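Local coordinates for protein NAD(P)-dependent oxidoreductase (Pseudomonas putida, PDB 7A3W) that probably uses NADPH to reduce imines and related conjugated substrates, acting as an imine reductase that supports conjugate reduction and reductive amination, at residues B[65-69]-B[152-156]; B[102-108]-B[170-174]. All coordinates share one frame; numbering follows the deposited sequence.

Contact 1 (B[65-69]-B[152-156]); sequences SNLII and HESTL
His152 NE2 lies 2.8 Å from the oxygen of water 1, which sits in the plane of the imidazole; the same water makes a weak bond to the carbonyl oxygen Asn66 O at 3.5 Å, so it links the ring edge only loosely to the residue before strand 67-70. Close by, the Asn66 amide meets that edge at CE1, with OD1 of Asn66 3.4 Å from CE1 of His152 and the amide and ring planes 88° apart, almost perpendicular. Asn66 reaches there because its CG stands between the backbone N and the carbonyl carbon.

Leu67 occupies one face of the ring. Its CB stands 4.1 Å from the His152 ring centroid and 27° off the normal, a CH-pi contact, while CD1 lies above the same face but displaced toward the rim. With CG of Leu67 anti to the backbone N (chi1 177°), the branch extends on toward the helix, where CD2 meets CG2 of Thr155 tip to tip at 3.4 Å, tighter than usual van der Waals contact. One turn after His152, Leu156 slides past Ile69 in the opposite direction, its CD2 4.2 Å from CD1 of Ile69. Thr155 also rests on Val11 of the adjacent strand 10-14, and Ile69 on Leu23 and Leu27 of helix 18-29.

The strand and helix segments approach to 10.9 Å between axes. A helix laid by apolar side chains against a central parallel strand is the layered packing of the NADP-binding Rossmann fold.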
ATOM      1  N   SER B  65       0.214 -35.278 -19.195  1.00 21.66           N
ATOM      2  CA  SER B  65       0.180 -33.951 -19.867  1.00 20.54           C
ATOM      3  C   SER B  65       1.590 -33.487 -20.240  1.00 20.75           C
ATOM      4  O   SER B  65       2.563 -33.905 -19.577  1.00 20.07           O
ATOM      5  CB  SER B  65      -0.515 -32.924 -18.986  1.00 19.67           C
ATOM      6  OG  SER B  65      -1.757 -33.412 -18.529  1.00 18.94           O
ATOM      7  N   ASN B  66       1.676 -32.564 -21.203  1.00 20.24           N
ATOM      8  CA  ASN B  66       2.962 -31.882 -21.523  1.00 21.95           C
ATOM      9  C   ASN B  66       3.039 -30.528 -20.785  1.00 20.19           C
ATOM     10  O   ASN B  66       4.079 -29.887 -20.899  1.00 20.38           O
ATOM     11  CB  ASN B  66       3.167 -31.724 -23.035  1.00 24.07           C
ATOM     12  CG  ASN B  66       2.330 -30.620 -23.647  1.00 28.91           C
ATOM     13  OD1 ASN B  66       1.438 -30.067 -23.005  1.00 32.02           O
ATOM     14  ND2 ASN B  66       2.636 -30.256 -24.885  1.00 32.28           N
ATOM     15  N   LEU B  67       2.001 -30.114 -20.044  1.00 17.92           N
ATOM     16  CA  LEU B  67       2.053 -28.910 -19.171  1.00 18.49           C
ATOM     17  C   LEU B  67       1.608 -29.291 -17.753  1.00 16.81           C
ATOM     18  O   LEU B  67       0.468 -29.715 -17.572  1.00 17.11           O
ATOM     19  CB  LEU B  67       1.154 -27.806 -19.733  1.00 17.41           C
ATOM     20  CG  LEU B  67       1.069 -26.541 -18.879  1.00 18.35           C
ATOM     21  CD1 LEU B  67       2.439 -25.936 -18.666  1.00 19.02           C
ATOM     22  CD2 LEU B  67       0.110 -25.537 -19.503  1.00 20.08           C
ATOM     23  N   ILE B  68       2.525 -29.199 -16.806  1.00 17.40           N
ATOM     24  CA  ILE B  68       2.347 -29.668 -15.412  1.00 17.62           C
ATOM     25  C   ILE B  68       2.448 -28.451 -14.488  1.00 15.87           C
ATOM     26  O   ILE B  68       3.566 -27.919 -14.296  1.00 16.48           O
ATOM     27  CB  ILE B  68       3.412 -30.705 -15.037  1.00 17.90           C
ATOM     28  CG1 ILE B  68       3.665 -31.788 -16.093  1.00 19.74           C
ATOM     29  CG2 ILE B  68       3.078 -31.266 -13.661  1.00 18.49           C
ATOM     30  CD1 ILE B  68       2.430 -32.528 -16.577  1.00 19.36           C
ATOM     31  N   ILE B  69       1.337 -28.059 -13.877  1.00 16.15           N
ATOM     32  CA  ILE B  69       1.262 -26.850 -13.004  1.00 16.20           C
ATOM     33  C   ILE B  69       1.296 -27.320 -11.554  1.00 16.18           C
ATOM     34  O   ILE B  69       0.489 -28.174 -11.195  1.00 18.15           O
ATOM     35  CB  ILE B  69       0.011 -26.023 -13.314  1.00 16.90           C
ATOM     36  CG1 ILE B  69       0.064 -25.480 -14.744  1.00 19.11           C
ATOM     37  CG2 ILE B  69      -0.165 -24.927 -12.280  1.00 16.32           C
ATOM     38  CD1 ILE B  69      -1.279 -25.032 -15.254  1.00 21.67           C
ATOM     39  N   HIS B 152       3.531 -22.532 -24.074  1.00 18.22           N
ATOM     40  CA  HIS B 152       2.332 -22.713 -23.205  1.00 17.66           C
ATOM     41  C   HIS B 152       1.670 -21.384 -22.834  1.00 18.06           C
ATOM     42  O   HIS B 152       0.734 -21.402 -22.034  1.00 19.51           O
ATOM     43  CB  HIS B 152       2.732 -23.560 -21.994  1.00 16.45           C
ATOM     44  CG  HIS B 152       3.137 -24.930 -22.391  1.00 17.83           C
ATOM     45  ND1 HIS B 152       2.216 -25.858 -22.835  1.00 18.99           N
ATOM     46  CD2 HIS B 152       4.349 -25.529 -22.447  1.00 18.29           C
ATOM     47  CE1 HIS B 152       2.858 -26.972 -23.132  1.00 19.42           C
ATOM     48  NE2 HIS B 152       4.158 -26.801 -22.888  1.00 18.93           N
ATOM     49  N   GLU B 153       2.125 -20.263 -23.398  1.00 19.88           N
ATOM     50  CA  GLU B 153       1.688 -18.910 -22.966  1.00 20.17           C
ATOM     51  C   GLU B 153       0.165 -18.806 -23.087  1.00 19.54           C
ATOM     52  O   GLU B 153      -0.445 -18.279 -22.152  1.00 19.69           O
ATOM     53  CB  GLU B 153       2.407 -17.834 -23.778  1.00 22.27           C
ATOM     54  CG  GLU B 153       1.989 -16.416 -23.452  1.00 23.68           C
ATOM     55  CD  GLU B 153       2.762 -15.374 -24.238  1.00 27.53           C
ATOM     56  OE1 GLU B 153       2.906 -14.252 -23.727  1.00 31.39           O
ATOM     57  OE2 GLU B 153       3.245 -15.704 -25.336  1.00 28.58           O
ATOM     58  N   SER B 154      -0.420 -19.245 -24.203  1.00 20.59           N
ATOM     59  CA  SER B 154      -1.888 -19.129 -24.418  1.00 23.02           C
ATOM     60  C   SER B 154      -2.644 -19.971 -23.392  1.00 22.43           C
ATOM     61  O   SER B 154      -3.649 -19.502 -22.855  1.00 23.97           O
ATOM     62  CB  SER B 154      -2.286 -19.530 -25.789  1.00 23.10           C
ATOM     63  OG  SER B 154      -1.748 -18.600 -26.683  1.00 28.18           O
ATOM     64  N   THR B 155      -2.185 -21.178 -23.136  1.00 23.40           N
ATOM     65  CA  THR B 155      -2.808 -22.037 -22.103  1.00 21.40           C
ATOM     66  C   THR B 155      -2.746 -21.315 -20.762  1.00 20.75           C
ATOM     67  O   THR B 155      -3.786 -21.237 -20.112  1.00 18.13           O
ATOM     68  CB  THR B 155      -2.133 -23.403 -22.023  1.00 22.73           C
ATOM     69  OG1 THR B 155      -2.319 -23.944 -23.327  1.00 20.30           O
ATOM     70  CG2 THR B 155      -2.747 -24.307 -20.976  1.00 22.03           C
ATOM     71  N   LEU B 156      -1.568 -20.829 -20.349  1.00 17.30           N
ATOM     72  CA  LEU B 156      -1.413 -20.220 -19.010  1.00 17.04           C
ATOM     73  C   LEU B 156      -2.224 -18.926 -18.913  1.00 17.13           C
ATOM     74  O   LEU B 156      -2.700 -18.594 -17.819  1.00 17.85           O
ATOM     75  CB  LEU B 156       0.065 -19.994 -18.746  1.00 16.12           C
ATOM     76  CG  LEU B 156       0.875 -21.268 -18.603  1.00 17.62           C
ATOM     77  CD1 LEU B 156       2.356 -20.986 -18.816  1.00 18.68           C
ATOM     78  CD2 LEU B 156       0.639 -21.864 -17.206  1.00 17.93           C
TER
HETATM   79  O   HOH W   1       6.360 -28.467 -23.099  1.00 21.96           O

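Contact 2 (B[102-108]-B[170-174]); sequences GTVDDVE and PTACT
Val104 and Thr171 bring the two backbones closest, their CA atoms 5.8 Å apart, where the first turn of helix 104-116 faces the lead-in to helix 173-200. That first turn follows Thr103, the N-cap, whose N donates to OD2 of Asp106 at 3.0 Å from 37° outside the carboxylate plane.

Across the contact, CG2 of Thr171 lies 3.5 Å from CG of Glu108, the two side chains crossing at an angle, while OG1 of Thr171 turns to Asp169. With CG1 of Val107 opposite the backbone N (chi1 169°), that branch comes 3.5 Å from Pro170 O, and CG2 is 3.6 Å from OG1 of Thr174. That same OG1 shares water 2 with Gly102, at 3.3 Å from OG1 of Thr174 and 3.0 Å from N of Gly102, and has a weak bond to Asp123. CG2 of Thr174 meets Gly102 O at 3.4 Å. With an alanine at this position, water 2 and Asp123 would probably lose their bond to the hydroxyl, and Gly102 O and Val104 N the methyl packed against them.

Strand 120-126 backs the contact, Val107 and Pro170 both touching Tyr121, and Lys75 of helix 75-83 adjoins Val107 and Thr174; Val104 also packs on Arg258 of the second subunit.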
ATOM      1  N   GLY B 102       8.294 -20.372  -2.423  1.00 16.46           N
ATOM      2  CA  GLY B 102       9.529 -21.071  -2.030  1.00 17.81           C
ATOM      3  C   GLY B 102      10.732 -20.199  -2.207  1.00 17.53           C
ATOM      4  O   GLY B 102      10.608 -19.095  -2.727  1.00 15.86           O
ATOM      5  N   THR B 103      11.888 -20.660  -1.723  0.50 19.00           N
ATOM      6  CA  THR B 103      13.152 -19.889  -1.723  0.50 20.54           C
ATOM      7  C   THR B 103      13.880 -20.085  -3.054  0.50 20.91           C
ATOM      8  O   THR B 103      13.537 -21.025  -3.801  0.50 20.92           O
ATOM      9  CB  THR B 103      14.062 -20.318  -0.570  0.50 21.10           C
ATOM     10  OG1 THR B 103      15.196 -19.457  -0.546  0.50 25.54           O
ATOM     11  CG2 THR B 103      14.573 -21.726  -0.733  0.50 21.10           C
ATOM     12  N   VAL B 104      14.858 -19.226  -3.350  0.50 20.88           N
ATOM     13  CA  VAL B 104      15.670 -19.330  -4.601  0.50 20.93           C
ATOM     14  C   VAL B 104      16.459 -20.646  -4.565  0.50 20.53           C
ATOM     15  O   VAL B 104      16.623 -21.247  -5.638  0.50 20.28           O
ATOM     16  CB  VAL B 104      16.582 -18.105  -4.807  0.50 21.37           C
ATOM     17  CG1 VAL B 104      16.834 -17.360  -3.519  0.50 21.11           C
ATOM     18  CG2 VAL B 104      17.893 -18.482  -5.480  0.50 19.65           C
ATOM     19  N   ASP B 105      16.901 -21.088  -3.371  1.00 18.99           N
ATOM     20  CA  ASP B 105      17.599 -22.383  -3.182  1.00 21.41           C
ATOM     21  C   ASP B 105      16.691 -23.548  -3.623  1.00 18.09           C
ATOM     22  O   ASP B 105      17.169 -24.457  -4.349  1.00 20.71           O
ATOM     23  CB  ASP B 105      18.052 -22.562  -1.726  1.00 24.22           C
ATOM     24  CG  ASP B 105      19.135 -21.595  -1.262  1.00 31.02           C
ATOM     25  OD1 ASP B 105      19.398 -20.596  -1.963  1.00 39.21           O
ATOM     26  OD2 ASP B 105      19.734 -21.847  -0.183  1.00 38.56           O
ATOM     27  N   ASP B 106      15.413 -23.521  -3.256  1.00 18.12           N
ATOM     28  CA  ASP B 106      14.419 -24.529  -3.692  1.00 17.41           C
ATOM     29  C   ASP B 106      14.347 -24.521  -5.217  1.00 16.76           C
ATOM     30  O   ASP B 106      14.330 -25.602  -5.813  1.00 18.05           O
ATOM     31  CB  ASP B 106      12.999 -24.252  -3.187  1.00 19.22           C
ATOM     32  CG  ASP B 106      12.786 -24.383  -1.691  1.00 20.86           C
ATOM     33  OD1 ASP B 106      13.420 -25.236  -1.092  1.00 21.60           O
ATOM     34  OD2 ASP B 106      11.951 -23.613  -1.153  1.00 24.38           O
ATOM     35  N   VAL B 107      14.288 -23.340  -5.822  1.00 16.85           N
ATOM     36  CA  VAL B 107      14.105 -23.199  -7.297  1.00 17.36           C
ATOM     37  C   VAL B 107      15.310 -23.842  -7.974  1.00 18.34           C
ATOM     38  O   VAL B 107      15.132 -24.583  -8.933  1.00 18.15           O
ATOM     39  CB  VAL B 107      13.969 -21.724  -7.698  1.00 16.24           C
ATOM     40  CG1 VAL B 107      14.045 -21.551  -9.202  1.00 16.57           C
ATOM     41  CG2 VAL B 107      12.713 -21.109  -7.107  1.00 17.01           C
ATOM     42  N   GLU B 108      16.508 -23.575  -7.454  1.00 19.15           N
ATOM     43  CA  GLU B 108      17.761 -24.084  -8.058  1.00 20.29           C
ATOM     44  C   GLU B 108      17.744 -25.617  -8.012  1.00 19.75           C
ATOM     45  O   GLU B 108      18.036 -26.245  -9.051  1.00 21.98           O
ATOM     46  CB  GLU B 108      18.984 -23.471  -7.388  1.00 22.89           C
ATOM     47  CG  GLU B 108      19.223 -22.044  -7.840  1.00 25.32           C
ATOM     48  CD  GLU B 108      20.468 -21.344  -7.342  1.00 30.78           C
ATOM     49  OE1 GLU B 108      20.965 -21.698  -6.243  1.00 34.60           O
ATOM     50  OE2 GLU B 108      20.940 -20.449  -8.067  1.00 37.16           O
ATOM     51  N   PRO B 170      15.496 -19.267 -14.294  1.00 22.11           N
ATOM     52  CA  PRO B 170      14.456 -19.813 -13.425  1.00 20.95           C
ATOM     53  C   PRO B 170      14.388 -19.116 -12.055  1.00 18.72           C
ATOM     54  O   PRO B 170      13.303 -19.034 -11.498  1.00 17.87           O
ATOM     55  CB  PRO B 170      14.841 -21.297 -13.281  1.00 21.74           C
ATOM     56  CG  PRO B 170      16.236 -21.420 -13.830  1.00 22.10           C
ATOM     57  CD  PRO B 170      16.387 -20.304 -14.833  1.00 23.71           C
ATOM     58  N   THR B 171      15.511 -18.585 -11.553  1.00 19.81           N
ATOM     59  CA  THR B 171      15.581 -17.944 -10.216  1.00 19.55           C
ATOM     60  C   THR B 171      15.133 -16.473 -10.274  1.00 20.16           C
ATOM     61  O   THR B 171      15.084 -15.864  -9.217  1.00 21.03           O
ATOM     62  CB  THR B 171      16.971 -18.029  -9.570  1.00 20.68           C
ATOM     63  OG1 THR B 171      17.908 -17.327 -10.389  1.00 21.51           O
ATOM     64  CG2 THR B 171      17.433 -19.449  -9.335  1.00 20.99           C
ATOM     65  N   ALA B 172      14.741 -15.927 -11.423  1.00 18.59           N
ATOM     66  CA  ALA B 172      14.437 -14.486 -11.524  1.00 21.21           C
ATOM     67  C   ALA B 172      13.110 -14.199 -10.811  1.00 21.70           C
ATOM     68  O   ALA B 172      12.988 -13.134 -10.164  1.00 23.17           O
ATOM     69  CB  ALA B 172      14.397 -14.051 -12.968  1.00 21.41           C
ATOM     70  N   CYS B 173      12.137 -15.112 -10.916  1.00 18.96           N
ATOM     71  CA  CYS B 173      10.752 -14.853 -10.461  1.00 18.34           C
ATOM     72  C   CYS B 173      10.733 -14.658  -8.940  1.00 18.49           C
ATOM     73  O   CYS B 173      10.098 -13.664  -8.451  1.00 19.20           O
ATOM     74  CB  CYS B 173       9.823 -15.976 -10.916  1.00 18.51           C
ATOM     75  SG  CYS B 173       8.156 -15.820 -10.247  1.00 21.65           S
ATOM     76  N   THR B 174      11.350 -15.565  -8.196  1.00 18.83           N
ATOM     77  CA  THR B 174      11.192 -15.652  -6.717  1.00 19.08           C
ATOM     78  C   THR B 174      11.538 -14.328  -6.025  1.00 19.67           C
ATOM     79  O   THR B 174      10.767 -13.870  -5.184  1.00 17.17           O
ATOM     80  CB  THR B 174      11.937 -16.865  -6.144  1.00 20.98           C
ATOM     81  OG1 THR B 174      11.081 -17.963  -6.434  1.00 22.52           O
ATOM     82  CG2 THR B 174      12.159 -16.794  -4.648  1.00 20.07           C
TER
HETATM   83  O   HOH W   2       8.448 -18.191  -4.491  1.00 21.23           O

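From the N terminus the chain reaches 65-69 first, then 102-108, then 152-156 and finally 170-174, so the two contacts alternate and neither nests in the other. Contact 1 closes a loop of 82 intervening residues, returning helix 146-157 to strand 67-70 inside the nucleotide-binding domain. Contact 2 begins within that loop and ends beyond it: 61 residues lie between its segments, which carry the starts of helix 104-116 and helix 173-200, the latter in the range of the C-terminal domain. The nearest atoms of contact 1 and contact 2 are about 12 Å apart. Contact 1 joins helix to sheet within the Rossmann-type domain, whereas contact 2 joins that domain to the long helix 173-200.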